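Long-range contacts in alpha-ketoglutarate-dependent 2,4-dichlorophenoxyacetate dioxygenase (Bradyrhizobium diazoefficiens, PDB 5BKE), which probably acts as a metal- and 2-oxoglutarate-dependent dioxygenase of the TfdA family, linked to herbicide degradation: residues 1-5 with 31-35; 169-173 with 188-193. All coordinates share one frame; numbering follows the deposited sequence.

Interaction 1 closes before interaction 2 opens, so the two contacts follow one another along the chain. Their centres are about 37 Å apart, on opposite sides of the chain's centre. They share no sheet: residues 1-5 lead into strand 4-7, an outermost strand of the seven-stranded mixed sheet, and pack on helix 27-40, whereas 169-173 runs from the end of strand 166-169 into helix 171-176, and 188-193 runs from helix 187-190 up to strand 194-201, the antiparallel neighbour of 166-169. Interaction 1 fastens the N-terminus at the periphery, away from the annotated sites; interaction 2, more buried, lies nearer the site where His115, Asp117 and His264 bind manganese.

Interaction 1: 1-5 with 31-35; sequences MTIAI and REVES
Glu32 turns its side chain back over the N-terminal residues, with CG anti to its own carbonyl carbon (chi1 -70°) and a further bend at chi2 of -59°. That bend sets Glu32 OE1 3.3 Å from Thr2 CA, while the methyl CG2 of Thr2 lies 3.6 Å from the same oxygen. Met1 O stands 3.1 Å from Glu32 OE1, an approach of two acceptors that is no hydrogen bond and remains doubtful because Met1 is poorly ordered. Nearer the backbone, Glu32 CB meets Ile3 CD1 at 4.0 Å as the two side chains run past each other in opposite directions. The contact thus lays the chain terminus, leading into strand 4-7 at the border of the mixed sheet, against helix 27-40, with neighbouring strand 14-17 supplying Val16 as a further apolar partner for Ile3. At Val33, CG2 meets Ile3 CD1 at 3.9 Å, the two side chains crossing at about a right angle. Ile3 reaches both helix residues with its CG1 branch, whose extended chi2 (177°) brings CD1 against Glu32 CB and Val33 CG2. Val33 is buried, and Leu19 and Phe62 also pack against it.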
# COMPACT_ATOMS: atom_id res chain seq x y z
N MET C 1 12.94 24.23 -27.39
CA MET C 1 13.19 22.82 -26.97
C MET C 1 11.99 21.90 -27.26
O MET C 1 12.18 20.78 -27.76
CB MET C 1 13.63 22.75 -25.50
CG MET C 1 14.72 21.72 -25.20
SD MET C 1 15.53 21.95 -23.60
CE MET C 1 16.89 20.79 -23.72
N THR C 2 10.77 22.37 -26.96
CA THR C 2 9.53 21.61 -27.23
C THR C 2 8.52 22.34 -28.10
O THR C 2 8.28 23.54 -27.92
CB THR C 2 8.81 21.16 -25.94
OG1 THR C 2 8.62 22.29 -25.09
CG2 THR C 2 9.59 20.07 -25.21
N ILE C 3 7.91 21.62 -29.04
CA ILE C 3 6.81 22.14 -29.87
C ILE C 3 5.48 22.09 -29.10
O ILE C 3 5.30 21.26 -28.20
CB ILE C 3 6.71 21.41 -31.24
CG1 ILE C 3 6.43 19.90 -31.07
CG2 ILE C 3 7.97 21.68 -32.07
CD1 ILE C 3 6.24 19.11 -32.35
N ALA C 4 4.55 22.99 -29.45
CA ALA C 4 3.25 23.07 -28.78
C ALA C 4 2.32 21.93 -29.21
O ALA C 4 2.01 21.79 -30.41
CB ALA C 4 2.60 24.43 -28.99
N ILE C 5 1.89 21.13 -28.23
CA ILE C 5 1.00 19.98 -28.45
C ILE C 5 -0.13 19.96 -27.41
O ILE C 5 0.12 19.99 -26.19
CB ILE C 5 1.76 18.62 -28.41
CG1 ILE C 5 2.85 18.56 -29.48
CG2 ILE C 5 0.80 17.44 -28.60
CD1 ILE C 5 4.00 17.65 -29.12
N ARG C 31 13.00 15.96 -34.94
CA ARG C 31 13.17 15.13 -33.75
C ARG C 31 11.93 15.21 -32.83
O ARG C 31 11.38 14.18 -32.42
CB ARG C 31 14.44 15.56 -33.02
CG ARG C 31 15.23 14.44 -32.37
CD ARG C 31 16.75 14.66 -32.43
NE ARG C 31 17.14 15.98 -31.94
CZ ARG C 31 17.86 16.89 -32.62
NH1 ARG C 31 18.34 16.62 -33.84
NH2 ARG C 31 18.13 18.06 -32.06
N GLU C 32 11.46 16.43 -32.57
CA GLU C 32 10.25 16.68 -31.76
C GLU C 32 8.99 16.06 -32.33
O GLU C 32 8.21 15.44 -31.57
CB GLU C 32 10.03 18.18 -31.52
CG GLU C 32 11.04 18.83 -30.59
CD GLU C 32 11.06 18.19 -29.22
OE1 GLU C 32 10.19 18.55 -28.39
OE2 GLU C 32 11.92 17.31 -28.98
N VAL C 33 8.78 16.20 -33.65
CA VAL C 33 7.59 15.65 -34.30
C VAL C 33 7.60 14.13 -34.19
O VAL C 33 6.57 13.53 -33.83
CB VAL C 33 7.44 16.10 -35.77
CG1 VAL C 33 6.28 15.37 -36.45
CG2 VAL C 33 7.25 17.61 -35.86
N GLU C 34 8.76 13.52 -34.45
CA GLU C 34 8.86 12.06 -34.37
C GLU C 34 8.62 11.51 -32.94
O GLU C 34 7.94 10.49 -32.79
CB GLU C 34 10.17 11.54 -34.98
CG GLU C 34 10.21 10.02 -35.00
CD GLU C 34 11.17 9.42 -36.01
OE1 GLU C 34 12.00 10.15 -36.61
OE2 GLU C 34 11.09 8.17 -36.19
N SER C 35 9.18 12.18 -31.91
CA SER C 35 8.91 11.79 -30.51
C SER C 35 7.43 11.90 -30.18
O SER C 35 6.88 11.02 -29.49
CB SER C 35 9.73 12.60 -29.50
OG SER C 35 11.09 12.57 -29.84

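Interaction 2: 169-173 with 188-193; sequences HSLMY and KQMFKP
A helix N-cap on one segment is tied to the chain leaving a helix on the other: Ser170 caps helix 171-176, and Phe191 is the first residue to depart from helical geometry after helix 187-190. The hydroxyl of Ser170 works in both directions. Ser170 OG donates to Phe191 O at 2.7 Å, approaching in the carbonyl plane with a C=O...donor angle of 155°, and accepts from Met172 N at 3.0 Å. The hydroxyl sits between these two partners because chi1 of 174° swings OG to the far side from the Ser170 nitrogen. Were Ser170 an alanine, Met172 N would probably lose its capping acceptor and Phe191 O its hydroxyl donor, weakening the tie between the segments.

Apolar groups close in around this polar link. Leu171 sets CB over one face of the Phe191 ring, 4.2 Å above its plane and displaced toward the rim, while its CD1 touches CE1 of that ring at 3.7 Å. Leu171 also packs on Phe120 and His215, and its side chain lies about 9 Å from the bound manganese. Met172 passes obliquely across Phe191, its CG 3.8 Å from Phe191 CB; a bend at chi3 (-76°) carries CE to 3.3 Å from Phe191 O, so the carbonyl meets a methyl as well as the hydroxyl.

At the other end, Pro193 CA lies 3.3 Å from His169 O in a CA-H...O contact, and its CG packs against Ser170 CB. The His169 imidazole has its polar partner outside the segments, ND1 being hydrogen-bonded to Ser119 OG. A backbone bond between His169 and Val194 continues the join into antiparallel strands 166-169 and 194-201. The contact is thus a serine N-cap at a strand-to-helix turn, whose hydroxyl also holds the carbonyl just past helix 187-190.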
# COMPACT_ATOMS: atom_id res chain seq x y z
N HIS C 169 -2.06 -11.38 -44.01
CA HIS C 169 -2.62 -10.14 -44.53
C HIS C 169 -2.57 -10.11 -46.06
O HIS C 169 -1.53 -10.40 -46.66
CB HIS C 169 -1.85 -8.93 -44.03
CG HIS C 169 -1.97 -8.66 -42.56
ND1 HIS C 169 -2.50 -7.49 -42.07
CD2 HIS C 169 -1.57 -9.38 -41.48
CE1 HIS C 169 -2.44 -7.50 -40.75
NE2 HIS C 169 -1.87 -8.63 -40.37
N SER C 170 -3.69 -9.73 -46.67
CA SER C 170 -3.80 -9.53 -48.11
C SER C 170 -4.91 -8.54 -48.43
O SER C 170 -5.97 -8.55 -47.79
CB SER C 170 -4.10 -10.86 -48.80
OG SER C 170 -4.33 -10.67 -50.19
N LEU C 171 -4.68 -7.70 -49.45
CA LEU C 171 -5.74 -6.87 -50.04
C LEU C 171 -6.95 -7.68 -50.49
O LEU C 171 -8.07 -7.16 -50.49
CB LEU C 171 -5.21 -6.00 -51.18
CG LEU C 171 -4.49 -4.72 -50.76
CD1 LEU C 171 -3.55 -4.22 -51.84
CD2 LEU C 171 -5.47 -3.62 -50.35
N MET C 172 -6.73 -8.94 -50.84
CA MET C 172 -7.82 -9.85 -51.22
C MET C 172 -8.77 -10.19 -50.06
O MET C 172 -9.95 -10.49 -50.29
CB MET C 172 -7.26 -11.14 -51.84
CG MET C 172 -6.43 -10.94 -53.10
SD MET C 172 -6.03 -12.48 -53.98
CE MET C 172 -4.73 -13.19 -52.97
N TYR C 173 -8.27 -10.15 -48.83
CA TYR C 173 -9.11 -10.40 -47.64
C TYR C 173 -10.02 -9.21 -47.30
O TYR C 173 -11.22 -9.40 -47.06
CB TYR C 173 -8.27 -10.78 -46.42
CG TYR C 173 -7.70 -12.18 -46.41
CD1 TYR C 173 -8.51 -13.30 -46.60
CD2 TYR C 173 -6.33 -12.39 -46.16
CE1 TYR C 173 -7.99 -14.59 -46.57
CE2 TYR C 173 -5.79 -13.68 -46.12
CZ TYR C 173 -6.62 -14.77 -46.33
OH TYR C 173 -6.10 -16.05 -46.29
N LYS C 188 -3.59 -11.81 -58.18
CA LYS C 188 -3.46 -12.93 -57.23
C LYS C 188 -2.02 -13.19 -56.80
O LYS C 188 -1.76 -13.70 -55.71
CB LYS C 188 -4.06 -14.21 -57.82
CG LYS C 188 -5.57 -14.28 -57.75
CD LYS C 188 -6.09 -15.70 -57.99
CE LYS C 188 -6.22 -16.48 -56.69
NZ LYS C 188 -6.92 -17.78 -56.90
N GLN C 189 -1.08 -12.83 -57.68
CA GLN C 189 0.34 -12.94 -57.40
C GLN C 189 0.86 -11.66 -56.75
O GLN C 189 1.70 -11.72 -55.85
CB GLN C 189 1.13 -13.28 -58.67
CG GLN C 189 0.79 -14.64 -59.30
CD GLN C 189 1.12 -15.83 -58.39
OE1 GLN C 189 2.23 -15.96 -57.88
NE2 GLN C 189 0.14 -16.72 -58.21
N MET C 190 0.34 -10.51 -57.20
CA MET C 190 0.69 -9.19 -56.63
C MET C 190 0.17 -9.02 -55.20
O MET C 190 0.82 -8.36 -54.39
CB MET C 190 0.13 -8.07 -57.51
CG MET C 190 0.95 -6.78 -57.50
SD MET C 190 0.25 -5.53 -58.60
CE MET C 190 0.93 -6.04 -60.17
N PHE C 191 -0.99 -9.62 -54.91
CA PHE C 191 -1.63 -9.54 -53.59
C PHE C 191 -1.48 -10.83 -52.77
O PHE C 191 -2.32 -11.14 -51.92
CB PHE C 191 -3.12 -9.16 -53.70
CG PHE C 191 -3.40 -7.91 -54.50
CD1 PHE C 191 -2.54 -6.80 -54.46
CD2 PHE C 191 -4.56 -7.83 -55.27
CE1 PHE C 191 -2.82 -5.66 -55.21
CE2 PHE C 191 -4.85 -6.69 -56.00
CZ PHE C 191 -3.98 -5.60 -55.97
N LYS C 192 -0.41 -11.58 -53.04
CA LYS C 192 -0.09 -12.81 -52.32
C LYS C 192 0.05 -12.50 -50.81
O LYS C 192 0.80 -11.58 -50.46
CB LYS C 192 1.20 -13.40 -52.89
CG LYS C 192 1.65 -14.73 -52.34
CD LYS C 192 3.08 -15.01 -52.78
CE LYS C 192 3.85 -15.82 -51.75
NZ LYS C 192 3.48 -17.26 -51.75
N PRO C 193 -0.68 -13.24 -49.94
CA PRO C 193 -0.70 -13.02 -48.49
C PRO C 193 0.67 -13.00 -47.81
O PRO C 193 1.53 -13.81 -48.16
CB PRO C 193 -1.53 -14.19 -47.98
CG PRO C 193 -2.46 -14.48 -49.10
CD PRO C 193 -1.63 -14.29 -50.34